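Local coordinates for protein ethylbenzene dehydrogenase alpha-subunit (Aromatoleum aromaticum, PDB 2IVF) that belongs to the molybdopterin oxidoreductase family and binds a molybdenum atom between two pterin dinucleotide cofactors, together with an iron/sulfur cluster, at residues I221-M226 / I444-A449; S448-H453 / T965-R970; K844-H849 / P913-V918. All coordinates share one frame; numbering follows the deposited sequence.

Contact 1 of 3, residues I221-M226 / I444-A449; sequences IGDTYM and IGFSSA. With MO (molybdenum atom), chain L; MGD (2-amino-5,6-dimercapto-7-methyl-3,7,8a,9-tetrahydro-8-oxa-1,3,9,10-tetraaza-anthracen-4-one guanosine dinucleotide), chain M.
Asp-223 and Phe-446 bring their backbones to 5.5 Å between CA atoms where the loop after helix 217-221 meets the type I beta turn Gly-445 to Ser-448. In this molybdopterin oxidoreductase the two loops line the molybdenum cofactor site, 221-226 supplying a metal ligand and 444-449 holding MGD. With CG anti to the carbonyl carbon (chi1 -67°), the Asp-223 carboxylate reaches the molybdenum atom, which OD2 binds at 2.0 Å alongside the MGD sulfurs S12 and S13. The other oxygen, OD1, is salt-bridged to Lys-450, so two partners probably fix the rotation of the carboxylate. Asp-223 CB lies over one face of the Phe-446 ring in a CH-pi contact, 3.8 Å from the centroid. Tyr-225 OH lies over the opposite face; the two rings are tilted by 30° and slid apart, with little overlap. Trp-481 meets both rings edge-to-face. The Phe-446 backbone N donates to the MGD phosphate oxygen O2A at 2.9 Å, tying the turn to the cofactor. Between the loops, water 1 donates to Thr-224 O and Gly-445 O and accepts from Ala-449 N. Ile-444 O lies at the edge of the Tyr-225 ring, near its plane, and accepts from Tyr-225 OH at 2.6 Å, with the donor in the carbonyl plane.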
loop_
_atom_site.group_PDB
_atom_site.type_symbol
_atom_site.label_atom_id
_atom_site.label_comp_id
_atom_site.label_asym_id
_atom_site.label_seq_id
_atom_site.Cartn_x
_atom_site.Cartn_y
_atom_site.Cartn_z
ATOM N N ILE A 221 17.498 3.508 -8.262
ATOM C CA ILE A 221 16.067 3.163 -8.163
ATOM C C ILE A 221 15.281 3.692 -9.344
ATOM O O ILE A 221 14.393 3.013 -9.850
ATOM C CB ILE A 221 15.465 3.593 -6.842
ATOM C CG1 ILE A 221 15.602 5.114 -6.600
ATOM C CG2 ILE A 221 16.115 2.803 -5.691
ATOM C CD1 ILE A 221 15.288 5.583 -5.168
ATOM N N GLY A 222 15.652 4.867 -9.829
ATOM C CA GLY A 222 14.931 5.502 -10.916
ATOM C C GLY A 222 13.942 6.545 -10.491
ATOM O O GLY A 222 12.853 6.607 -11.077
ATOM N N ASP A 223 14.304 7.321 -9.457
ATOM C CA ASP A 223 13.534 8.463 -8.954
ATOM C C ASP A 223 14.257 9.763 -9.201
ATOM O O ASP A 223 15.083 10.200 -8.407
ATOM C CB ASP A 223 13.308 8.364 -7.470
ATOM C CG ASP A 223 12.414 7.216 -7.114
ATOM O OD1 ASP A 223 11.687 6.779 -8.008
ATOM O OD2 ASP A 223 12.466 6.752 -5.959
ATOM N N THR A 224 13.937 10.354 -10.318
ATOM C CA THR A 224 14.596 11.536 -10.802
ATOM C C THR A 224 13.648 12.247 -11.754
ATOM O O THR A 224 12.684 11.653 -12.210
ATOM C CB THR A 224 15.825 11.182 -11.573
ATOM O OG1 THR A 224 16.528 12.387 -11.815
ATOM C CG2 THR A 224 15.416 10.577 -12.884
ATOM N N TYR A 225 13.892 13.517 -12.028
ATOM C CA TYR A 225 13.109 14.228 -13.047
ATOM C C TYR A 225 14.085 14.907 -13.949
ATOM O O TYR A 225 14.432 16.084 -13.791
ATOM C CB TYR A 225 12.167 15.209 -12.399
ATOM C CG TYR A 225 11.148 14.575 -11.488
ATOM C CD1 TYR A 225 10.042 13.899 -11.998
ATOM C CD2 TYR A 225 11.257 14.700 -10.120
ATOM C CE1 TYR A 225 9.094 13.360 -11.154
ATOM C CE2 TYR A 225 10.313 14.163 -9.269
ATOM C CZ TYR A 225 9.250 13.467 -9.778
ATOM O OH TYR A 225 8.315 12.946 -8.902
ATOM N N MET A 226 14.588 14.131 -14.882
ATOM C CA MET A 226 15.694 14.615 -15.737
ATOM C C MET A 226 15.244 15.723 -16.671
ATOM O O MET A 226 16.045 16.563 -17.087
ATOM C CB MET A 226 16.320 13.454 -16.481
ATOM C CG MET A 226 17.104 12.527 -15.540
ATOM S SD MET A 226 18.572 13.375 -14.944
ATOM C CE MET A 226 19.676 13.205 -16.352
ATOM N N ILE A 444 3.807 14.613 -11.147
ATOM C CA ILE A 444 4.527 13.677 -11.943
ATOM C C ILE A 444 5.192 12.680 -11.017
ATOM O O ILE A 444 6.068 13.037 -10.226
ATOM C CB ILE A 444 5.677 14.364 -12.722
ATOM C CG1 ILE A 444 5.157 15.582 -13.492
ATOM C CG2 ILE A 444 6.299 13.353 -13.703
ATOM C CD1 ILE A 444 6.255 16.360 -14.197
ATOM N N GLY A 445 4.796 11.422 -11.151
ATOM C CA GLY A 445 5.346 10.363 -10.360
ATOM C C GLY A 445 6.569 9.778 -10.990
ATOM O O GLY A 445 7.034 10.182 -12.053
ATOM N N PHE A 446 7.053 8.755 -10.351
ATOM C CA PHE A 446 8.363 8.244 -10.705
ATOM C C PHE A 446 8.324 7.171 -11.768
ATOM O O PHE A 446 9.384 6.658 -12.181
ATOM C CB PHE A 446 9.123 7.844 -9.448
ATOM C CG PHE A 446 9.567 9.014 -8.611
ATOM C CD1 PHE A 446 10.544 9.898 -9.072
ATOM C CD2 PHE A 446 9.011 9.238 -7.366
ATOM C CE1 PHE A 446 10.967 10.995 -8.291
ATOM C CE2 PHE A 446 9.443 10.337 -6.576
ATOM C CZ PHE A 446 10.416 11.205 -7.056
ATOM N N SER A 447 7.134 6.910 -12.319
ATOM C CA SER A 447 7.080 6.191 -13.584
ATOM C C SER A 447 7.649 7.022 -14.715
ATOM O O SER A 447 7.998 6.473 -15.754
ATOM C CB SER A 447 5.651 5.786 -13.924
ATOM O OG SER A 447 5.297 4.582 -13.249
ATOM N N SER A 448 7.688 8.344 -14.569
ATOM C CA SER A 448 8.279 9.167 -15.651
ATOM C C SER A 448 9.759 8.830 -15.776
ATOM O O SER A 448 10.331 8.595 -16.893
ATOM C CB SER A 448 8.119 10.656 -15.330
ATOM O OG SER A 448 8.655 11.453 -16.396
ATOM N N ALA A 449 10.432 8.815 -14.631
ATOM C CA ALA A 449 11.884 8.532 -14.680
ATOM C C ALA A 449 12.154 7.119 -15.141
ATOM O O ALA A 449 13.194 6.827 -15.693
ATOM C CB ALA A 449 12.527 8.740 -13.329
HETATM MO MO MO L . 11.399 5.234 -5.107
HETATM P PB MGD M . 4.294 4.775 -9.760
HETATM O O1B MGD M . 3.753 3.891 -8.692
HETATM O O2B MGD M . 5.382 4.187 -10.584
HETATM O O3B MGD M . 4.806 6.190 -9.288
HETATM O O3A MGD M . 4.879 6.234 -6.742
HETATM P PA MGD M . 4.416 7.100 -7.999
HETATM O O1A MGD M . 2.971 7.294 -7.836
HETATM O O2A MGD M . 5.257 8.275 -8.132
HETATM O "O5'" MGD M . 3.108 5.214 -10.754
HETATM C "C5'" MGD M . 2.276 4.201 -11.339
HETATM C "C4'" MGD M . 1.445 4.799 -12.471
HETATM O "O4'" MGD M . 2.288 5.149 -13.560
HETATM C "C3'" MGD M . 0.664 3.613 -12.989
HETATM O "O3'" MGD M . -0.586 3.610 -12.309
HETATM C "C2'" MGD M . 0.515 3.932 -14.482
HETATM O "O2'" MGD M . -0.868 4.188 -14.790
HETATM C "C1'" MGD M . 1.380 5.189 -14.672
HETATM N N9 MGD M . 2.142 5.066 -15.938
HETATM C C8 MGD M . 2.959 4.075 -16.328
HETATM N N7 MGD M . 3.500 4.350 -17.521
HETATM C C5 MGD M . 3.016 5.566 -17.880
HETATM C C6 MGD M . 3.142 6.405 -18.979
HETATM O O6 MGD M . 3.812 6.157 -19.988
HETATM N N1 MGD M . 2.450 7.620 -18.945
HETATM C C2 MGD M . 1.616 8.037 -17.897
HETATM N N2 MGD M . 0.962 9.247 -17.967
HETATM N N3 MGD M . 1.528 7.222 -16.837
HETATM C C4 MGD M . 2.179 6.019 -16.836
HETATM C C10 MGD M . 6.193 5.841 -6.583
HETATM C C11 MGD M . 6.614 6.148 -5.167
HETATM O O11 MGD M . 5.759 5.491 -4.324
HETATM C C12 MGD M . 8.084 5.837 -4.851
HETATM S S12 MGD M . 9.354 6.033 -6.052
HETATM C C13 MGD M . 8.427 5.399 -3.596
HETATM S S13 MGD M . 10.087 5.076 -3.236
HETATM C C14 MGD M . 7.383 5.178 -2.557
HETATM N N15 MGD M . 7.107 3.713 -2.536
HETATM C C16 MGD M . 5.848 3.209 -2.159
HETATM C C17 MGD M . 5.598 1.872 -1.987
HETATM O O17 MGD M . 6.488 1.010 -2.182
HETATM N N18 MGD M . 4.295 1.486 -1.612
HETATM C C19 MGD M . 3.293 2.380 -1.395
HETATM N N19 MGD M . 2.082 1.901 -1.045
HETATM N N20 MGD M . 3.566 3.675 -1.609
HETATM C C21 MGD M . 4.797 4.094 -1.944
HETATM N N22 MGD M . 5.051 5.447 -2.145
HETATM C C23 MGD M . 6.094 5.924 -3.005
HETATM O O HOH W 1 9.898 10.593 -12.485
#

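Contact 2 of 3, residues S448-H453 / T965-R970; sequences SAKSYH and TDRGVR. With MD1 (phosphoric acid 4-(2-amino-4-oxo-3,4,5,6,-tetrahydro-pteridin-6-yl)-2-hydroxy-3,4-dimercapto-but-3-en-yl ester guanylate ester), chain N.
Arg-967 N donates to Lys-450 O at 2.9 Å, nearly in line with the carbonyl, and around this bond the contact is tight. Lys-450 and Arg-967 run side by side in the same direction: Lys-450 CB is 3.5 Å from Arg-967 CG, and farther out Lys-450 CD lies over one face of the guanidinium. A bend at chi2 (-74°) turns the arginine chain toward the pterin of MD1, where NH2 donates to O14 at 2.8 Å, near the guanidinium plane. NH1 forms a salt bridge with the syn lone pair of Asp-966 OD1, tilted 21° from that plane, while NE bonds to Ser-447 and NH2 also pairs with a phosphate oxygen of MGD. Segment 965-970 leads through the type II turn Asp-966 to Val-969 into strand 969-975, which neighbours strand 843-846 in the sheet of the dinucleotide-binding domain, and so joins that part of the molybdopterin oxidoreductase to the loop before helix 454-467. Lys-450 NZ turns away to Asp-223, Gly-222 and Phe-446. Toward Tyr-452 the fit is looser and partly water-mediated. Thr-965 CG2 packs on Tyr-452 CA at 3.6 Å, but Thr-965 OG1 bonds to Met-939 instead. Water 2 accepts from Tyr-452 N and donates to Thr-965 O and, at 2.6 Å, to Arg-967 O.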
loop_
_atom_site.group_PDB
_atom_site.type_symbol
_atom_site.label_atom_id
_atom_site.label_comp_id
_atom_site.label_asym_id
_atom_site.label_seq_id
_atom_site.Cartn_x
_atom_site.Cartn_y
_atom_site.Cartn_z
ATOM N N SER A 448 7.688 8.344 -14.569
ATOM C CA SER A 448 8.279 9.167 -15.651
ATOM C C SER A 448 9.759 8.830 -15.776
ATOM O O SER A 448 10.331 8.595 -16.893
ATOM C CB SER A 448 8.119 10.656 -15.330
ATOM O OG SER A 448 8.655 11.453 -16.396
ATOM N N ALA A 449 10.432 8.815 -14.631
ATOM C CA ALA A 449 11.884 8.532 -14.680
ATOM C C ALA A 449 12.154 7.119 -15.141
ATOM O O ALA A 449 13.194 6.827 -15.693
ATOM C CB ALA A 449 12.527 8.740 -13.329
ATOM N N LYS A 450 11.203 6.225 -14.929
ATOM C CA LYS A 450 11.355 4.861 -15.368
ATOM C C LYS A 450 10.882 4.669 -16.791
ATOM O O LYS A 450 10.679 3.536 -17.220
ATOM C CB LYS A 450 10.607 3.967 -14.412
ATOM C CG LYS A 450 11.205 4.057 -13.013
ATOM C CD LYS A 450 10.348 3.380 -11.967
ATOM C CE LYS A 450 10.849 3.601 -10.577
ATOM N NZ LYS A 450 10.615 4.969 -10.084
ATOM N N SER A 451 10.689 5.755 -17.535
ATOM C CA SER A 451 10.395 5.657 -18.968
ATOM C C SER A 451 11.643 6.112 -19.692
ATOM O O SER A 451 12.252 7.087 -19.300
ATOM C CB SER A 451 9.212 6.532 -19.362
ATOM O OG SER A 451 8.069 6.282 -18.528
ATOM N N TYR A 452 12.004 5.429 -20.762
ATOM C CA TYR A 452 13.242 5.746 -21.488
ATOM C C TYR A 452 13.338 7.229 -21.821
ATOM O O TYR A 452 14.388 7.875 -21.629
ATOM C CB TYR A 452 13.276 4.942 -22.765
ATOM C CG TYR A 452 14.593 4.879 -23.491
ATOM C CD1 TYR A 452 14.985 5.908 -24.333
ATOM C CD2 TYR A 452 15.405 3.754 -23.408
ATOM C CE1 TYR A 452 16.187 5.826 -25.064
ATOM C CE2 TYR A 452 16.599 3.671 -24.134
ATOM C CZ TYR A 452 16.989 4.704 -24.942
ATOM O OH TYR A 452 18.171 4.584 -25.705
ATOM N N HIS A 453 12.226 7.752 -22.324
ATOM C CA HIS A 453 12.126 9.132 -22.741
ATOM C C HIS A 453 11.312 9.969 -21.732
ATOM O O HIS A 453 10.649 10.928 -22.124
ATOM C CB HIS A 453 11.445 9.212 -24.120
ATOM C CG HIS A 453 12.254 8.619 -25.219
ATOM N ND1 HIS A 453 13.530 9.044 -25.492
ATOM C CD2 HIS A 453 11.999 7.607 -26.081
ATOM C CE1 HIS A 453 14.029 8.330 -26.484
ATOM N NE2 HIS A 453 13.122 7.455 -26.869
ATOM N N THR A 965 14.779 2.168 -16.995
ATOM C CA THR A 965 13.800 2.464 -18.041
ATOM C C THR A 965 12.911 1.274 -18.359
ATOM O O THR A 965 12.774 0.862 -19.506
ATOM C CB THR A 965 14.527 2.891 -19.300
ATOM O OG1 THR A 965 15.417 1.844 -19.711
ATOM C CG2 THR A 965 15.359 4.191 -19.002
ATOM N N ASP A 966 12.270 0.760 -17.336
ATOM C CA ASP A 966 11.469 -0.438 -17.456
ATOM C C ASP A 966 10.021 -0.237 -17.963
ATOM O O ASP A 966 9.348 -1.202 -18.332
ATOM C CB ASP A 966 11.420 -1.172 -16.114
ATOM C CG ASP A 966 10.749 -0.381 -15.053
ATOM O OD1 ASP A 966 9.496 -0.206 -15.121
ATOM O OD2 ASP A 966 11.441 -0.020 -14.087
ATOM N N ARG A 967 9.530 1.002 -17.951
ATOM C CA ARG A 967 8.162 1.249 -18.274
ATOM C C ARG A 967 8.035 1.237 -19.796
ATOM O O ARG A 967 8.662 2.064 -20.510
ATOM C CB ARG A 967 7.720 2.601 -17.684
ATOM C CG ARG A 967 7.842 2.744 -16.178
ATOM C CD ARG A 967 6.729 1.925 -15.476
ATOM N NE ARG A 967 6.542 2.267 -14.076
ATOM C CZ ARG A 967 7.054 1.618 -13.038
ATOM N NH1 ARG A 967 7.818 0.551 -13.193
ATOM N NH2 ARG A 967 6.777 2.034 -11.815
ATOM N N GLY A 968 7.277 0.261 -20.309
ATOM C CA GLY A 968 7.052 0.147 -21.722
ATOM C C GLY A 968 7.926 -0.896 -22.383
ATOM O O GLY A 968 7.904 -1.051 -23.592
ATOM N N VAL A 969 8.718 -1.616 -21.585
ATOM C CA VAL A 969 9.456 -2.740 -22.109
ATOM C C VAL A 969 8.469 -3.694 -22.786
ATOM O O VAL A 969 7.296 -3.830 -22.374
ATOM C CB VAL A 969 10.288 -3.413 -21.027
ATOM C CG1 VAL A 969 10.809 -4.837 -21.481
ATOM C CG2 VAL A 969 11.488 -2.480 -20.679
ATOM N N ARG A 970 8.934 -4.326 -23.842
ATOM C CA ARG A 970 8.113 -5.231 -24.584
ATOM C C ARG A 970 8.111 -6.617 -23.972
ATOM O O ARG A 970 9.163 -7.188 -23.690
ATOM C CB ARG A 970 8.621 -5.342 -26.019
ATOM C CG ARG A 970 8.551 -4.038 -26.805
ATOM C CD ARG A 970 7.201 -3.343 -26.707
ATOM N NE ARG A 970 7.040 -2.187 -27.596
ATOM C CZ ARG A 970 6.572 -2.248 -28.859
ATOM N NH1 ARG A 970 6.219 -3.392 -29.440
ATOM N NH2 ARG A 970 6.442 -1.143 -29.584
HETATM P PB MD1 N . 14.636 -1.499 -2.417
HETATM O O3B MD1 N . 13.386 -2.144 -1.694
HETATM O O1B MD1 N . 15.085 -0.359 -1.576
HETATM O O2B MD1 N . 15.572 -2.511 -2.956
HETATM O O3A MD1 N . 13.950 -0.875 -3.704
HETATM C C10 MD1 N . 13.422 0.469 -3.737
HETATM C C11 MD1 N . 12.718 0.553 -5.082
HETATM O O11 MD1 N . 11.454 -0.159 -4.857
HETATM C C12 MD1 N . 12.404 1.986 -5.420
HETATM S S12 MD1 N . 12.439 3.221 -4.237
HETATM C C13 MD1 N . 12.007 2.348 -6.682
HETATM S S13 MD1 N . 11.595 3.936 -7.079
HETATM C C14 MD1 N . 11.934 1.383 -7.804
HETATM N N15 MD1 N . 10.677 1.167 -8.436
HETATM C C16 MD1 N . 10.517 0.197 -9.391
HETATM C C15 MD1 N . 9.297 0.139 -10.039
HETATM O O14 MD1 N . 8.371 0.951 -9.774
HETATM N N17 MD1 N . 9.166 -0.891 -10.914
HETATM C C17 MD1 N . 10.216 -1.768 -11.186
HETATM N N16 MD1 N . 9.981 -2.719 -12.079
HETATM N N18 MD1 N . 11.404 -1.650 -10.570
HETATM C C20 MD1 N . 11.560 -0.682 -9.692
HETATM N N8 MD1 N . 12.774 -0.525 -9.105
HETATM C C7 MD1 N . 13.074 0.433 -8.075
HETATM P PA MD1 N . 13.145 -3.558 -0.963
HETATM O O1A MD1 N . 12.013 -3.313 -0.019
HETATM O O2A MD1 N . 12.943 -4.582 -2.012
HETATM O "O5'" MD1 N . 14.470 -3.887 -0.168
HETATM C "C5'" MD1 N . 14.727 -3.093 0.985
HETATM C "C4'" MD1 N . 15.037 -3.969 2.128
HETATM O "O4'" MD1 N . 15.103 -3.071 3.230
HETATM C "C1'" MD1 N . 14.706 -3.859 4.353
HETATM N N9 MD1 N . 14.300 -3.078 5.529
HETATM C C4 MD1 N . 15.061 -2.940 6.605
HETATM N N3 MD1 N . 16.302 -3.422 6.851
HETATM C C2 MD1 N . 16.907 -3.153 8.008
HETATM N N2 MD1 N . 18.159 -3.618 8.259
HETATM N N1 MD1 N . 16.199 -2.451 8.964
HETATM C C6 MD1 N . 14.938 -1.936 8.781
HETATM O O6 MD1 N . 14.425 -1.262 9.674
HETATM C C5 MD1 N . 14.335 -2.182 7.537
HETATM N N7 MD1 N . 13.157 -1.893 6.994
HETATM C C8 MD1 N . 13.155 -2.433 5.772
HETATM C "C2'" MD1 N . 13.518 -4.675 3.851
HETATM O "O2'" MD1 N . 13.292 -5.893 4.601
HETATM C "C3'" MD1 N . 13.852 -4.913 2.371
HETATM O "O3'" MD1 N . 14.256 -6.284 2.116
HETATM O O HOH W 2 11.079 2.680 -21.057
#

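Contact 3 of 3, residues K844-H849 / P913-V918; sequences KITGGH and PKQCIV. With MGD (2-amino-5,6-dimercapto-7-methyl-3,7,8a,9-tetrahydro-8-oxa-1,3,9,10-tetraaza-anthracen-4-one guanosine dinucleotide), chain M.
The side chains of Thr-846 and Gln-915 cross at about a right angle on one face of a parallel strand pair, 844-846 with 915-917, in the dinucleotide-binding domain, a member of the double-psi beta-barrel clan. The strands cross at -31°, and four backbone hydrogen bonds join them, from Lys-844 N to Lys-914 O at one end to Val-918 N to Thr-846 O at the other. Gln-915 has CG anti to its backbone N (chi1 175°) and an extended chain, which carries the amide along the sheet face to the threonine. There NE2 donates to Thr-846 OG1 at 3.0 Å, close to the amide plane; the same nitrogen also bonds to Asp-284, which itself hydrogen-bonds to MGD. Ile-917 CG1 approaches the same hydroxyl obliquely, while Thr-846 CG2 is turned to the guanine of MGD, 3.8 Å from N7. On the other face, Ile-845 CG1 packs 3.8 Å from Cys-916 SG. Beyond the strand end, Val-918 CG2 is a further neighbour, 4.0 Å from Ile-845 CD1. Leu-894 and Tyr-932 extend this apolar layer. Past the strand the chain follows the cofactor. Water 3 accepts from Gly-848 N and donates to Val-918 O, joining the segments where direct pairing has ended. His-849 N donates to MGD O1B at 2.9 Å, and the imidazole lies with MGD C10 over one face and its ND1 edge in plane with MGD N15, 2.8 Å away.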
loop_
_atom_site.group_PDB
_atom_site.type_symbol
_atom_site.label_atom_id
_atom_site.label_comp_id
_atom_site.label_asym_id
_atom_site.label_seq_id
_atom_site.Cartn_x
_atom_site.Cartn_y
_atom_site.Cartn_z
ATOM N N LYS A 844 3.241 -3.721 -23.947
ATOM C CA LYS A 844 4.112 -2.800 -23.217
ATOM C C LYS A 844 3.824 -2.967 -21.744
ATOM O O LYS A 844 2.689 -2.772 -21.296
ATOM C CB LYS A 844 3.890 -1.371 -23.673
ATOM C CG LYS A 844 4.619 -1.041 -24.939
ATOM C CD LYS A 844 4.627 0.465 -25.107
ATOM C CE LYS A 844 5.392 0.875 -26.311
ATOM N NZ LYS A 844 5.353 2.347 -26.431
ATOM N N ILE A 845 4.858 -3.347 -20.980
ATOM C CA ILE A 845 4.669 -3.640 -19.586
ATOM C C ILE A 845 4.957 -2.392 -18.771
ATOM O O ILE A 845 6.002 -1.750 -18.925
ATOM C CB ILE A 845 5.530 -4.870 -19.143
ATOM C CG1 ILE A 845 5.115 -5.344 -17.744
ATOM C CG2 ILE A 845 7.068 -4.589 -19.247
ATOM C CD1 ILE A 845 5.450 -6.846 -17.558
ATOM N N THR A 846 4.030 -2.075 -17.887
ATOM C CA THR A 846 4.210 -1.007 -16.960
ATOM C C THR A 846 4.110 -1.551 -15.531
ATOM O O THR A 846 3.745 -2.724 -15.299
ATOM C CB THR A 846 3.193 0.149 -17.181
ATOM O OG1 THR A 846 1.858 -0.287 -16.898
ATOM C CG2 THR A 846 3.282 0.728 -18.627
ATOM N N GLY A 847 4.452 -0.704 -14.573
ATOM C CA GLY A 847 4.399 -1.079 -13.179
ATOM C C GLY A 847 3.880 -0.001 -12.260
ATOM O O GLY A 847 3.174 0.914 -12.667
ATOM N N GLY A 848 4.280 -0.106 -11.002
ATOM C CA GLY A 848 3.879 0.906 -10.025
ATOM C C GLY A 848 4.258 0.358 -8.678
ATOM O O GLY A 848 4.487 -0.852 -8.505
ATOM N N HIS A 849 4.388 1.244 -7.721
ATOM C CA HIS A 849 4.746 0.813 -6.425
ATOM C C HIS A 849 3.493 0.201 -5.823
ATOM O O HIS A 849 2.393 0.640 -6.092
ATOM C CB HIS A 849 5.293 2.006 -5.657
ATOM C CG HIS A 849 6.723 2.297 -6.021
ATOM N ND1 HIS A 849 7.682 2.634 -5.095
ATOM C CD2 HIS A 849 7.376 2.118 -7.187
ATOM C CE1 HIS A 849 8.862 2.719 -5.692
ATOM N NE2 HIS A 849 8.699 2.437 -6.975
ATOM N N PRO A 913 -5.690 -1.872 -23.748
ATOM C CA PRO A 913 -5.252 -2.942 -24.647
ATOM C C PRO A 913 -3.762 -2.890 -25.000
ATOM O O PRO A 913 -3.253 -1.823 -25.387
ATOM C CB PRO A 913 -6.068 -2.686 -25.924
ATOM C CG PRO A 913 -7.389 -2.152 -25.375
ATOM C CD PRO A 913 -6.909 -1.213 -24.258
ATOM N N LYS A 914 -3.108 -4.039 -24.878
ATOM C CA LYS A 914 -1.669 -4.225 -25.181
ATOM C C LYS A 914 -0.770 -3.532 -24.175
ATOM O O LYS A 914 0.418 -3.443 -24.363
ATOM C CB LYS A 914 -1.320 -3.829 -26.611
ATOM C CG LYS A 914 -2.172 -4.532 -27.704
ATOM C CD LYS A 914 -2.375 -6.031 -27.484
ATOM C CE LYS A 914 -3.402 -6.635 -28.518
ATOM N NZ LYS A 914 -4.810 -6.114 -28.237
ATOM N N GLN A 915 -1.351 -3.091 -23.089
ATOM C CA GLN A 915 -0.591 -2.759 -21.885
ATOM C C GLN A 915 -0.721 -3.990 -20.980
ATOM O O GLN A 915 -1.760 -4.641 -20.992
ATOM C CB GLN A 915 -1.199 -1.536 -21.194
ATOM C CG GLN A 915 -0.555 -1.139 -19.839
ATOM C CD GLN A 915 -1.388 -0.175 -19.027
ATOM O OE1 GLN A 915 -2.566 -0.044 -19.258
ATOM N NE2 GLN A 915 -0.764 0.482 -18.050
ATOM N N CYS A 916 0.286 -4.297 -20.169
ATOM C CA CYS A 916 0.041 -5.153 -18.998
ATOM C C CYS A 916 0.839 -4.537 -17.865
ATOM O O CYS A 916 1.795 -3.778 -18.089
ATOM C CB CYS A 916 0.457 -6.601 -19.226
ATOM S SG CYS A 916 2.228 -6.804 -19.665
ATOM N N ILE A 917 0.420 -4.850 -16.652
ATOM C CA ILE A 917 0.916 -4.178 -15.477
ATOM C C ILE A 917 1.330 -5.170 -14.415
ATOM O O ILE A 917 0.552 -6.074 -14.070
ATOM C CB ILE A 917 -0.204 -3.345 -14.846
ATOM C CG1 ILE A 917 -0.832 -2.401 -15.891
ATOM C CG2 ILE A 917 0.313 -2.566 -13.613
ATOM C CD1 ILE A 917 -2.087 -1.668 -15.359
ATOM N N VAL A 918 2.525 -4.979 -13.861
ATOM C CA VAL A 918 2.931 -5.685 -12.655
ATOM C C VAL A 918 3.479 -4.670 -11.666
ATOM O O VAL A 918 4.485 -4.030 -11.925
ATOM C CB VAL A 918 4.028 -6.758 -12.949
ATOM C CG1 VAL A 918 4.407 -7.513 -11.670
ATOM C CG2 VAL A 918 3.601 -7.722 -14.075
HETATM P PB MGD M . 4.294 4.775 -9.760
HETATM O O1B MGD M . 3.753 3.891 -8.692
HETATM O O2B MGD M . 5.382 4.187 -10.584
HETATM O O3B MGD M . 4.806 6.190 -9.288
HETATM O O3A MGD M . 4.879 6.234 -6.742
HETATM P PA MGD M . 4.416 7.100 -7.999
HETATM O O1A MGD M . 2.971 7.294 -7.836
HETATM O O2A MGD M . 5.257 8.275 -8.132
HETATM O "O5'" MGD M . 3.108 5.214 -10.754
HETATM C "C5'" MGD M . 2.276 4.201 -11.339
HETATM C "C4'" MGD M . 1.445 4.799 -12.471
HETATM O "O4'" MGD M . 2.288 5.149 -13.560
HETATM C "C3'" MGD M . 0.664 3.613 -12.989
HETATM O "O3'" MGD M . -0.586 3.610 -12.309
HETATM C "C2'" MGD M . 0.515 3.932 -14.482
HETATM O "O2'" MGD M . -0.868 4.188 -14.790
HETATM C "C1'" MGD M . 1.380 5.189 -14.672
HETATM N N9 MGD M . 2.142 5.066 -15.938
HETATM C C8 MGD M . 2.959 4.075 -16.328
HETATM N N7 MGD M . 3.500 4.350 -17.521
HETATM C C5 MGD M . 3.016 5.566 -17.880
HETATM C C6 MGD M . 3.142 6.405 -18.979
HETATM O O6 MGD M . 3.812 6.157 -19.988
HETATM N N1 MGD M . 2.450 7.620 -18.945
HETATM C C2 MGD M . 1.616 8.037 -17.897
HETATM N N2 MGD M . 0.962 9.247 -17.967
HETATM N N3 MGD M . 1.528 7.222 -16.837
HETATM C C4 MGD M . 2.179 6.019 -16.836
HETATM C C10 MGD M . 6.193 5.841 -6.583
HETATM C C11 MGD M . 6.614 6.148 -5.167
HETATM O O11 MGD M . 5.759 5.491 -4.324
HETATM C C12 MGD M . 8.084 5.837 -4.851
HETATM S S12 MGD M . 9.354 6.033 -6.052
HETATM C C13 MGD M . 8.427 5.399 -3.596
HETATM S S13 MGD M . 10.087 5.076 -3.236
HETATM C C14 MGD M . 7.383 5.178 -2.557
HETATM N N15 MGD M . 7.107 3.713 -2.536
HETATM C C16 MGD M . 5.848 3.209 -2.159
HETATM C C17 MGD M . 5.598 1.872 -1.987
HETATM O O17 MGD M . 6.488 1.010 -2.182
HETATM N N18 MGD M . 4.295 1.486 -1.612
HETATM C C19 MGD M . 3.293 2.380 -1.395
HETATM N N19 MGD M . 2.082 1.901 -1.045
HETATM N N20 MGD M . 3.566 3.675 -1.609
HETATM C C21 MGD M . 4.797 4.094 -1.944
HETATM N N22 MGD M . 5.051 5.447 -2.145
HETATM C C23 MGD M . 6.094 5.924 -3.005
HETATM O O HOH W 3 6.328 -2.312 -10.626
#

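Overall arrangement
All three contacts are largely buried, but contact 1 lies about 6 Å from the chain centre (centre to centre), contact 2 about 14 Å and contact 3 about 20 Å; contact 3 alone reaches an exposed residue, Lys-914, and its Pro-913 packs on Trp-139 of the beta-subunit. Contacts 1 and 2 share Ser-448 and Ala-449 on one loop, and contacts 2 and 3 meet in one sheet, where Gly-968 and Val-969 bond to Ile-845. Chemistry changes along this path: metal ligation and aromatic packing in contact 1, charged groups gathered at the cofactors in contact 2, and regular strand pairing in contact 3. All three reach MGD, and contact 2 also grips MD1 through Arg-967.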